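Local coordinates for p800 reaction center core protein (Heliobacterium modesticaldum, PDB 5V8K) that forms the core of a homodimeric photosynthetic reaction center, holding bacteriochlorophylls in the membrane and binding a [4Fe-4S] cluster, at residues 443-448 with 581-586; 267-272 with 585-590; 113-118 with 182-187. All blocks are in the same frame, centred on the assembly; numbering follows the deposited sequence.

Contact 1: 443-448 with 581-586. With DGG (1-[glycerolylphosphonyl]-2-[8-(2-hexyl-cyclopropyl)-octanal-1-yl]-3-[hexadecanal-1-yl]-glycerol), chain B.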
# COMPACT_ATOMS: atom_id res chain seq x y z
N LEU A 443 1.38 2.41 -16.57
CA LEU A 443 1.50 1.08 -16.02
C LEU A 443 2.94 0.61 -16.09
O LEU A 443 3.42 -0.09 -15.20
CB LEU A 443 0.54 0.11 -16.78
CG LEU A 443 0.36 -1.31 -16.27
CD1 LEU A 443 -0.13 -1.31 -14.81
CD2 LEU A 443 -0.59 -2.16 -17.12
N ALA A 444 3.66 0.98 -17.15
CA ALA A 444 5.07 0.61 -17.21
C ALA A 444 5.86 1.29 -16.09
O ALA A 444 6.74 0.67 -15.47
CB ALA A 444 5.64 0.93 -18.58
N ILE A 445 5.53 2.54 -15.76
CA ILE A 445 6.16 3.22 -14.63
C ILE A 445 5.93 2.44 -13.34
O ILE A 445 6.86 2.25 -12.55
CB ILE A 445 5.63 4.66 -14.50
CG1 ILE A 445 6.00 5.52 -15.74
CG2 ILE A 445 6.14 5.29 -13.20
CD1 ILE A 445 7.52 5.80 -15.90
N PHE A 446 4.69 2.02 -13.10
CA PHE A 446 4.34 1.20 -11.93
C PHE A 446 5.15 -0.09 -11.91
O PHE A 446 5.73 -0.46 -10.88
CB PHE A 446 2.85 0.82 -11.94
CG PHE A 446 1.91 1.91 -11.52
CD1 PHE A 446 1.99 2.46 -10.26
CD2 PHE A 446 0.90 2.33 -12.37
CE1 PHE A 446 1.07 3.49 -9.85
CE2 PHE A 446 -0.00 3.35 -12.00
CZ PHE A 446 0.10 3.93 -10.73
N PHE A 447 5.11 -0.84 -13.01
CA PHE A 447 5.79 -2.13 -13.10
C PHE A 447 7.30 -2.00 -12.92
O PHE A 447 7.97 -2.95 -12.49
CB PHE A 447 5.48 -2.78 -14.46
CG PHE A 447 4.11 -3.48 -14.57
CD1 PHE A 447 3.11 -3.30 -13.63
CD2 PHE A 447 3.86 -4.32 -15.63
CE1 PHE A 447 1.87 -3.95 -13.75
CE2 PHE A 447 2.61 -4.97 -15.76
CZ PHE A 447 1.63 -4.78 -14.81
N SER A 448 7.87 -0.84 -13.28
CA SER A 448 9.32 -0.66 -13.24
C SER A 448 9.87 -0.75 -11.83
O SER A 448 11.08 -0.94 -11.66
CB SER A 448 9.74 0.68 -13.87
OG SER A 448 9.46 1.78 -13.00
N ILE A 581 -1.19 12.22 -11.93
CA ILE A 581 -0.64 12.70 -10.66
C ILE A 581 -0.47 11.53 -9.69
O ILE A 581 0.52 11.45 -8.95
CB ILE A 581 -1.56 13.78 -10.07
CG1 ILE A 581 -1.55 15.01 -10.97
CG2 ILE A 581 -1.15 14.15 -8.63
CD1 ILE A 581 -2.65 16.03 -10.64
N GLY A 582 -1.43 10.60 -9.71
CA GLY A 582 -1.34 9.45 -8.83
C GLY A 582 -0.17 8.57 -9.18
O GLY A 582 0.54 8.10 -8.29
N CYS A 583 0.07 8.35 -10.47
CA CYS A 583 1.21 7.55 -10.86
C CYS A 583 2.51 8.25 -10.49
O CYS A 583 3.40 7.63 -9.91
CB CYS A 583 1.14 7.23 -12.35
SG CYS A 583 2.61 6.38 -13.01
N PHE A 584 2.62 9.53 -10.84
CA PHE A 584 3.82 10.30 -10.52
C PHE A 584 4.15 10.21 -9.03
O PHE A 584 5.29 9.89 -8.65
CB PHE A 584 3.66 11.78 -10.93
CG PHE A 584 4.81 12.61 -10.50
CD1 PHE A 584 5.98 12.60 -11.24
CD2 PHE A 584 4.77 13.32 -9.33
CE1 PHE A 584 7.06 13.33 -10.85
CE2 PHE A 584 5.88 14.06 -8.93
CZ PHE A 584 7.03 14.05 -9.71
N LEU A 585 3.18 10.48 -8.17
CA LEU A 585 3.42 10.48 -6.73
C LEU A 585 3.59 9.08 -6.13
O LEU A 585 4.31 8.93 -5.14
CB LEU A 585 2.29 11.21 -6.02
CG LEU A 585 2.24 12.72 -6.20
CD1 LEU A 585 1.00 13.24 -5.49
CD2 LEU A 585 3.50 13.42 -5.65
N PHE A 586 2.89 8.07 -6.67
CA PHE A 586 3.04 6.71 -6.18
C PHE A 586 4.47 6.25 -6.40
O PHE A 586 5.16 5.82 -5.46
CB PHE A 586 2.02 5.81 -6.93
CG PHE A 586 1.96 4.42 -6.47
CD1 PHE A 586 2.95 3.53 -6.78
CD2 PHE A 586 0.88 3.99 -5.75
CE1 PHE A 586 2.87 2.20 -6.38
CE2 PHE A 586 0.76 2.66 -5.35
CZ PHE A 586 1.78 1.77 -5.66
C11 DGG B . 2.62 16.93 -7.59
C10 DGG B . 2.03 17.74 -8.72
C9 DGG B . 2.75 17.37 -10.01
C8 DGG B . 2.76 15.88 -10.28
C7 DGG B . 3.79 15.46 -11.33
C6 DGG B . 3.40 15.73 -12.77
C5 DGG B . 1.91 15.75 -12.95
C4 DGG B . 1.51 16.12 -14.36
C3 DGG B . 0.00 16.11 -14.49
C2 DGG B . -0.43 16.39 -15.91
C1 DGG B . -1.93 16.43 -15.98
O1 DGG B . -2.57 16.72 -15.02
O17 DGG B . -2.62 16.12 -17.17
C17 DGG B . -4.00 16.39 -17.33
C19 DGG B . -4.38 16.19 -18.79
O19 DGG B . -4.27 14.81 -19.13
C21 DGG B . -3.35 14.40 -20.15
O21 DGG B . -3.36 15.09 -21.13
C22 DGG B . -2.43 13.23 -19.91
C23 DGG B . -1.39 13.47 -18.80
C24 DGG B . 0.09 13.32 -19.19
C25 DGG B . 1.05 14.43 -18.71
C26 DGG B . 2.47 13.96 -18.45
C27 DGG B . 2.58 13.24 -17.12
C28 DGG B . 3.97 12.69 -16.86
C29 DGG B . 4.16 12.30 -15.40
C30 DGG B . 3.41 11.09 -14.87
C31 DGG B . 4.35 10.12 -14.21
C32 DGG B . 5.74 10.20 -14.79
C33 DGG B . 6.68 9.24 -14.13
C18 DGG B . -5.78 16.68 -19.09
P DGG B . -8.23 16.56 -18.78
OP1 DGG B . -8.33 16.71 -20.25
OP2 DGG B . -6.82 15.93 -18.51
OP3 DGG B . -8.22 17.77 -17.93
OP4 DGG B . -9.41 15.66 -18.22
C40 DGG B . -10.51 16.25 -17.53
C41 DGG B . -11.88 15.88 -18.12
O42 DGG B . -11.77 15.51 -19.50
C43 DGG B . -12.96 16.97 -17.97
O44 DGG B . -13.03 17.39 -16.61

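Contact 2: 267-272 with 585-590. With GBF (Bacteriochlorophyll g), chain C.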
# COMPACT_ATOMS: atom_id res chain seq x y z
N HIS A 267 20.84 7.41 -10.88
CA HIS A 267 20.99 7.10 -12.30
C HIS A 267 20.16 5.89 -12.72
O HIS A 267 19.71 5.82 -13.87
CB HIS A 267 22.45 6.89 -12.65
CG HIS A 267 23.23 8.17 -12.66
ND1 HIS A 267 23.67 8.78 -11.51
CD2 HIS A 267 23.58 8.99 -13.68
CE1 HIS A 267 24.28 9.91 -11.82
NE2 HIS A 267 24.22 10.07 -13.13
N LEU A 268 19.93 4.94 -11.81
CA LEU A 268 19.02 3.84 -12.07
C LEU A 268 17.60 4.34 -12.30
O LEU A 268 16.92 3.95 -13.26
CB LEU A 268 19.06 2.87 -10.89
CG LEU A 268 18.02 1.80 -10.86
CD1 LEU A 268 18.12 1.00 -12.14
CD2 LEU A 268 18.20 0.96 -9.61
N VAL A 269 17.18 5.19 -11.40
CA VAL A 269 15.82 5.69 -11.44
C VAL A 269 15.60 6.59 -12.71
O VAL A 269 14.66 6.44 -13.46
CB VAL A 269 15.36 6.48 -10.18
CG1 VAL A 269 14.01 7.11 -10.39
CG2 VAL A 269 15.43 5.65 -8.92
N MET A 270 16.54 7.48 -12.96
CA MET A 270 16.40 8.40 -14.09
C MET A 270 16.49 7.61 -15.41
O MET A 270 15.89 7.95 -16.39
CB MET A 270 17.45 9.56 -14.13
CG MET A 270 17.33 10.58 -13.03
SD MET A 270 15.91 11.61 -13.29
CE MET A 270 16.46 13.16 -12.65
N GLY A 271 17.34 6.62 -15.43
CA GLY A 271 17.46 5.79 -16.62
C GLY A 271 16.17 5.05 -16.93
O GLY A 271 15.72 5.03 -18.08
N ILE A 272 15.52 4.50 -15.92
CA ILE A 272 14.25 3.82 -16.13
C ILE A 272 13.23 4.81 -16.66
O ILE A 272 12.42 4.50 -17.55
CB ILE A 272 13.75 3.18 -14.82
CG1 ILE A 272 14.65 2.01 -14.39
CG2 ILE A 272 12.30 2.74 -14.94
CD1 ILE A 272 14.72 0.86 -15.32
N LEU A 585 3.18 10.48 -8.17
CA LEU A 585 3.42 10.48 -6.73
C LEU A 585 3.59 9.08 -6.13
O LEU A 585 4.31 8.93 -5.14
CB LEU A 585 2.29 11.21 -6.02
CG LEU A 585 2.24 12.72 -6.20
CD1 LEU A 585 1.00 13.24 -5.49
CD2 LEU A 585 3.50 13.42 -5.65
N PHE A 586 2.89 8.07 -6.67
CA PHE A 586 3.04 6.71 -6.18
C PHE A 586 4.47 6.25 -6.40
O PHE A 586 5.16 5.82 -5.46
CB PHE A 586 2.02 5.81 -6.93
CG PHE A 586 1.96 4.42 -6.47
CD1 PHE A 586 2.95 3.53 -6.78
CD2 PHE A 586 0.88 3.99 -5.75
CE1 PHE A 586 2.87 2.20 -6.38
CE2 PHE A 586 0.76 2.66 -5.35
CZ PHE A 586 1.78 1.77 -5.66
N PHE A 587 4.90 6.48 -7.60
CA PHE A 587 6.26 6.15 -8.05
C PHE A 587 7.35 6.94 -7.24
O PHE A 587 8.25 6.39 -6.69
CB PHE A 587 6.50 6.38 -9.55
CG PHE A 587 7.88 5.96 -10.03
CD1 PHE A 587 8.19 4.62 -10.21
CD2 PHE A 587 8.86 6.88 -10.35
CE1 PHE A 587 9.41 4.26 -10.67
CE2 PHE A 587 10.07 6.50 -10.80
CZ PHE A 587 10.35 5.18 -10.97
N LYS A 588 7.23 8.25 -7.16
CA LYS A 588 8.24 9.06 -6.50
C LYS A 588 8.24 8.88 -4.99
O LYS A 588 9.29 8.95 -4.37
CB LYS A 588 8.05 10.54 -6.85
CG LYS A 588 8.60 10.89 -8.24
CD LYS A 588 10.11 10.56 -8.34
CE LYS A 588 10.77 10.95 -9.65
NZ LYS A 588 12.27 10.70 -9.50
N MET A 589 7.08 8.69 -4.37
CA MET A 589 7.10 8.45 -2.92
C MET A 589 7.75 7.10 -2.59
O MET A 589 8.41 6.97 -1.55
CB MET A 589 5.69 8.53 -2.34
CG MET A 589 5.08 9.92 -2.30
SD MET A 589 6.05 11.15 -1.43
CE MET A 589 6.74 11.93 -2.83
N THR A 590 7.61 6.11 -3.46
CA THR A 590 8.37 4.88 -3.29
C THR A 590 9.86 5.17 -3.38
O THR A 590 10.65 4.71 -2.54
CB THR A 590 7.98 3.87 -4.36
OG1 THR A 590 6.57 3.53 -4.24
CG2 THR A 590 8.80 2.65 -4.20
MG GBF C . 14.55 14.04 -9.02
CHA GBF C . 18.06 13.70 -8.99
CHB GBF C . 14.39 11.83 -6.56
CHC GBF C . 11.32 15.26 -8.49
CHD GBF C . 15.05 16.73 -11.39
NA GBF C . 15.88 12.83 -8.17
C1A GBF C . 17.22 12.72 -8.21
C2A GBF C . 17.89 11.60 -7.45
C3A GBF C . 16.67 11.03 -6.71
C4A GBF C . 15.58 11.96 -7.18
CMA GBF C . 16.34 9.58 -7.09
CAA GBF C . 19.08 11.95 -6.52
CBA GBF C . 18.79 12.99 -5.40
CGA GBF C . 18.58 14.39 -5.95
O1A GBF C . 19.43 14.99 -6.58
O2A GBF C . 17.25 14.96 -5.95
NB GBF C . 13.08 13.63 -7.67
C1B GBF C . 13.15 12.64 -6.77
C2B GBF C . 11.96 12.63 -6.05
C3B GBF C . 11.12 13.59 -6.61
C4B GBF C . 11.85 14.16 -7.65
CMB GBF C . 11.69 11.69 -4.90
CAB GBF C . 9.72 13.97 -6.21
CBB GBF C . 9.03 13.58 -5.16
NC GBF C . 13.47 15.62 -9.77
C1C GBF C . 12.19 15.94 -9.48
C2C GBF C . 11.43 17.07 -10.08
C3C GBF C . 12.63 17.39 -10.88
C4C GBF C . 13.75 16.56 -10.70
CMC GBF C . 10.22 16.57 -10.85
CAC GBF C . 12.68 18.53 -11.84
CBC GBF C . 11.49 19.42 -12.06
ND GBF C . 16.02 14.95 -10.04
C1D GBF C . 16.20 15.97 -10.88
C2D GBF C . 17.66 16.49 -11.28
C3D GBF C . 18.21 15.49 -10.47
C4D GBF C . 17.34 14.64 -9.75
CMD GBF C . 18.21 17.58 -12.15
CAD GBF C . 19.57 15.02 -10.18
OBD GBF C . 20.73 15.50 -10.45
CBD GBF C . 19.51 13.79 -9.34
CGD GBF C . 20.04 12.55 -10.04
O1D GBF C . 20.53 11.65 -9.40
O2D GBF C . 20.00 12.37 -11.48
CED GBF C . 20.72 11.28 -12.06
C1 GBF C . 17.01 16.26 -6.50
C2 GBF C . 15.54 16.54 -6.30
C3 GBF C . 14.89 17.54 -6.93
C4 GBF C . 15.62 18.46 -7.89
C5 GBF C . 13.40 17.75 -6.68
C6 GBF C . 12.80 16.93 -5.51
C7 GBF C . 11.37 17.40 -5.29
C8 GBF C . 10.92 17.96 -4.14
C9 GBF C . 11.81 18.17 -2.95
C10 GBF C . 9.49 18.44 -4.06
C11 GBF C . 8.52 17.30 -3.88
C12 GBF C . 7.10 17.84 -3.84
C13 GBF C . 6.06 16.99 -3.77
C14 GBF C . 4.65 17.50 -3.73
C15 GBF C . 6.26 15.50 -3.73
O HOH W 1 13.82 12.45 -10.84

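Contact 3: 113-118 with 182-187. With GBF (Bacteriochlorophyll g), chain R.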
# COMPACT_ATOMS: atom_id res chain seq x y z
N MET A 113 17.76 19.04 -38.49
CA MET A 113 18.20 18.26 -37.34
C MET A 113 19.48 17.48 -37.66
O MET A 113 20.31 17.28 -36.77
CB MET A 113 17.06 17.34 -36.90
CG MET A 113 16.08 18.07 -35.98
SD MET A 113 14.71 17.14 -35.25
CE MET A 113 13.69 16.86 -36.70
N GLY A 114 19.68 17.07 -38.91
CA GLY A 114 20.97 16.53 -39.31
C GLY A 114 22.10 17.52 -39.16
O GLY A 114 23.19 17.17 -38.69
N LYS A 115 21.87 18.78 -39.55
CA LYS A 115 22.89 19.82 -39.35
C LYS A 115 23.18 20.03 -37.88
O LYS A 115 24.35 20.12 -37.46
CB LYS A 115 22.45 21.15 -39.97
CG LYS A 115 22.53 21.25 -41.48
CD LYS A 115 23.83 20.68 -42.02
CE LYS A 115 24.06 21.05 -43.47
NZ LYS A 115 24.98 20.06 -44.09
N ALA A 116 22.13 20.20 -37.08
CA ALA A 116 22.31 20.33 -35.64
C ALA A 116 23.13 19.17 -35.08
O ALA A 116 23.91 19.35 -34.15
CB ALA A 116 20.95 20.40 -34.94
N LEU A 117 22.96 17.97 -35.63
CA LEU A 117 23.70 16.85 -35.07
C LEU A 117 25.18 16.94 -35.43
O LEU A 117 26.04 16.61 -34.60
CB LEU A 117 23.09 15.52 -35.51
CG LEU A 117 23.77 14.29 -34.92
CD1 LEU A 117 23.85 14.34 -33.40
CD2 LEU A 117 23.04 13.06 -35.33
N VAL A 118 25.48 17.39 -36.65
CA VAL A 118 26.87 17.69 -37.03
C VAL A 118 27.48 18.66 -36.03
O VAL A 118 28.59 18.44 -35.52
CB VAL A 118 26.94 18.26 -38.47
CG1 VAL A 118 28.36 18.63 -38.83
CG2 VAL A 118 26.47 17.25 -39.47
N PHE A 182 32.95 14.03 -41.39
CA PHE A 182 32.43 13.03 -42.31
C PHE A 182 30.95 13.24 -42.56
O PHE A 182 30.50 13.28 -43.71
CB PHE A 182 32.67 11.62 -41.77
CG PHE A 182 31.90 10.57 -42.52
CD1 PHE A 182 32.43 9.99 -43.67
CD2 PHE A 182 30.64 10.20 -42.10
CE1 PHE A 182 31.72 9.05 -44.36
CE2 PHE A 182 29.93 9.24 -42.79
CZ PHE A 182 30.46 8.67 -43.92
N HIS A 183 30.16 13.40 -41.49
CA HIS A 183 28.73 13.60 -41.66
C HIS A 183 28.38 14.99 -42.18
O HIS A 183 27.27 15.17 -42.71
CB HIS A 183 27.99 13.39 -40.36
CG HIS A 183 27.64 11.96 -40.12
ND1 HIS A 183 26.86 11.23 -40.98
CD2 HIS A 183 27.98 11.12 -39.12
CE1 HIS A 183 26.73 10.00 -40.52
NE2 HIS A 183 27.40 9.91 -39.39
N TYR A 184 29.23 15.98 -41.97
CA TYR A 184 28.97 17.27 -42.60
C TYR A 184 28.82 17.10 -44.10
O TYR A 184 27.95 17.72 -44.72
CB TYR A 184 30.09 18.25 -42.26
CG TYR A 184 29.97 19.56 -42.98
CD1 TYR A 184 28.95 20.45 -42.68
CD2 TYR A 184 30.89 19.92 -43.94
CE1 TYR A 184 28.83 21.65 -43.33
CE2 TYR A 184 30.80 21.13 -44.60
CZ TYR A 184 29.77 21.99 -44.29
OH TYR A 184 29.68 23.20 -44.97
N PHE A 185 29.63 16.23 -44.69
CA PHE A 185 29.66 16.04 -46.13
C PHE A 185 28.68 14.98 -46.61
O PHE A 185 28.07 15.13 -47.68
CB PHE A 185 31.08 15.68 -46.56
CG PHE A 185 32.04 16.83 -46.49
CD1 PHE A 185 31.90 17.91 -47.35
CD2 PHE A 185 33.09 16.82 -45.58
CE1 PHE A 185 32.79 18.97 -47.29
CE2 PHE A 185 33.97 17.87 -45.52
CZ PHE A 185 33.83 18.95 -46.36
N ALA A 186 28.48 13.91 -45.83
CA ALA A 186 27.70 12.76 -46.26
C ALA A 186 26.26 12.80 -45.76
O ALA A 186 25.40 12.15 -46.36
CB ALA A 186 28.37 11.47 -45.79
N GLY A 187 25.97 13.52 -44.70
CA GLY A 187 24.61 13.61 -44.24
C GLY A 187 24.19 12.34 -43.52
O GLY A 187 25.00 11.48 -43.18
MG GBF R . 27.34 7.61 -38.33
CHA GBF R . 27.20 6.06 -41.46
CHB GBF R . 24.04 7.55 -38.18
CHC GBF R . 27.74 9.01 -35.20
CHD GBF R . 30.91 7.48 -38.65
NA GBF R . 25.94 6.92 -39.52
C1A GBF R . 25.92 6.38 -40.74
C2A GBF R . 24.73 5.51 -41.01
C3A GBF R . 23.72 6.38 -40.26
C4A GBF R . 24.63 7.00 -39.25
CMA GBF R . 23.06 7.48 -41.09
CAA GBF R . 24.89 4.11 -40.42
CBA GBF R . 23.71 3.20 -40.74
CGA GBF R . 23.77 1.92 -39.94
O1A GBF R . 24.71 1.67 -39.21
O2A GBF R . 22.65 0.99 -39.97
NB GBF R . 26.03 8.14 -36.86
C1B GBF R . 24.70 8.12 -36.97
C2B GBF R . 24.14 8.64 -35.81
C3B GBF R . 25.19 9.03 -34.99
C4B GBF R . 26.36 8.73 -35.70
CMB GBF R . 22.66 8.73 -35.55
CAB GBF R . 25.12 9.67 -33.63
CBB GBF R . 24.07 9.96 -32.89
NC GBF R . 28.97 8.11 -37.20
C1C GBF R . 28.96 8.67 -35.99
C2C GBF R . 30.16 9.09 -35.21
C3C GBF R . 30.97 8.56 -36.33
C4C GBF R . 30.29 8.03 -37.42
CMC GBF R . 30.19 10.61 -35.06
CAC GBF R . 32.46 8.61 -36.32
CBC GBF R . 33.27 9.15 -35.18
ND GBF R . 28.77 6.99 -39.60
C1D GBF R . 30.08 6.95 -39.75
C2D GBF R . 30.77 6.33 -41.10
C3D GBF R . 29.50 6.06 -41.60
C4D GBF R . 28.38 6.41 -40.80
CMD GBF R . 32.15 6.11 -41.66
CAD GBF R . 28.98 5.44 -42.84
OBD GBF R . 29.48 4.99 -43.92
CBD GBF R . 27.50 5.41 -42.76
CGD GBF R . 26.83 6.19 -43.85
O1D GBF R . 26.28 5.60 -44.76
O2D GBF R . 26.81 7.64 -43.85
CED GBF R . 25.69 8.33 -44.42

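Contact 1: 443-448 with 581-586
Phe446 meets Cys583 with a ring face and Phe586 with its ring edge. Its CB carries CG anti to the carbonyl carbon (chi1 -78°), and the ring then reaches across to the other helix. CD1 comes first, 3.8 Å from CD1 of Phe586. CE1 follows and makes the closer approach, 3.6 Å to the same Phe586 CD1 and as near to its CG. The tip, CZ, meets the backbone side of Cys583, with Phe446 CZ 3.8 Å from Cys583 CA and close to CB as well. CE2 turns back along CB and SG of that cysteine.

The two rings form a T-shaped pair. The edge of Phe446 points at a face of Phe586, with planes at 82° and centroids 5.1 Å apart. One face of Phe446 also takes a sulfur-aromatic contact. Cys583 SG stands over it, 4.3 Å from the ring centroid.

The setting is a nearly parallel pair of membrane helices in the photosystem I type fold, with 443-447 and 581-586 crossing at 18°. Their axes are 9.9 Å apart, and the Phe446 ring reaches across the interval. Leu539 of helix 520-539 also packs on Phe446, and Phe540 of the second subunit packs on Phe586. The dimer interface is therefore close by.

The sulfur has another neighbour. Ile445 CG2 touches Cys583 SG at 3.7 Å. The CD1 branch of Ile445 leads away to a lipid acyl-chain atom, DGG C33. On the far side of the second helix, Phe584 lays a ring face against DGG C7.

Contact 2: 267-272 with 585-590
Val269 meets Phe587 and Lys588 between two buried membrane helices, 258-291 and 575-599, next to a bacteriochlorophyll g site. This is the helix bundle of the photosystem I type core. The nearest CA atoms, Val269 and Lys588, are 9.7 Å apart, and few side chains bridge the gap.

Leu585 begins the second segment. Its CD2 rests near C15 of the pigment tail. Phe586 O takes two bonds from Thr590, one from N and one from OG1, which reach it from opposite faces of the carbonyl plane. Phe587 has CG anti to its N (chi1 -176°), and the ring extends toward the other helix. Phe587 CE2 comes 4.0 Å from Val269 CG1, the two side chains sliding past each other in opposite directions.

Lys588 bends once, at chi2, and then runs straight beneath one pyrrole of the bacteriochlorophyll. Its CD lies 3.6 Å from pigment atom C2B, and its NZ passes 4.1 Å from Val269 CG1. NZ donates to a water at 2.7 Å, and that water is the axial ligand of the magnesium. The lysine is thus a second-shell residue, and its bond probably steadies the water on the metal. An alanine here would probably leave the water without this donor and uncover the underside of the pyrrole.

Met589 follows, with CE against the vinyl atom CBB. From the first helix, His267 offers a ring face to the ester methyl CED, while Met270 CE lies 3.2 Å from pigment nitrogen ND.

Contact 3: 113-118 with 182-187
An antenna-like bacteriochlorophyll g site, with a histidine as axial ligand, lies beside this meeting of helices 113-137 and 162-186. Val118 carries the contact. Its CG1, anti to the backbone N at chi1 177°, comes 3.9 Å from Tyr184 CB. Its CG2, the other branch, faces the backbone and lies 3.9 Å from His183 O. The two branches therefore straddle the start of the tyrosine, and no hydrogen bond crosses between the segments. Lys115 reaches over from one turn earlier. Its chain bends at chi2, and its NZ ends 3.8 Å from Tyr184 O, too long for a bond, with the tyrosine ring nearby.

The helices run antiparallel, at 159° between their directions, with short-segment axes 9.5 Å apart. The contact joins the start of one helix to the end of the other. Gly114 N is held by Glu197 at that start, and Lys115 N by Thr112 OG1.

His183 turns its ring to the pigment. NE2 binds the magnesium at 2.5 Å, with the metal in the ring plane. At the other nitrogen, ND1 donates to Gly187 O at 2.9 Å, and this partner also lies in the ring plane. The donor stands above the carbonyl plane of Gly187, 45° out of it. The two bonds, made at different nitrogens, fix the rotation of the imidazole. The carbonyl would probably make NE2 a somewhat stronger ligand. Gly187 is the first residue to leave the helix and has positive phi, a value that favours glycine. Phe182 CE2 packs 3.4 Å from pigment atom C3D, and Phe188 stacks on the histidine.

Histidine ligation of magnesium from a transmembrane helix is typical of (bacterio)chlorophyll-binding sites in type I reaction centers.

Contacts 1 and 2 are neighbours. Their centres are about 9 Å apart, and both use helix 575-599, with Leu585 and Phe586 in common. They also touch directly, as Ser448 packs on Phe587 and Ile272. Helix 575-599 thus joins helix 437-447 to helix 258-291 in the core of the chain. Contact 3 stands apart, about 38 Å from contact 1 and about 35 Å from contact 2 between centres. It closes before either of the others opens, on helices 113-137 and 162-186 of the N-terminal part. Each contact borders bound bacteriochlorophyll, so pigments are held both in the core and at the periphery.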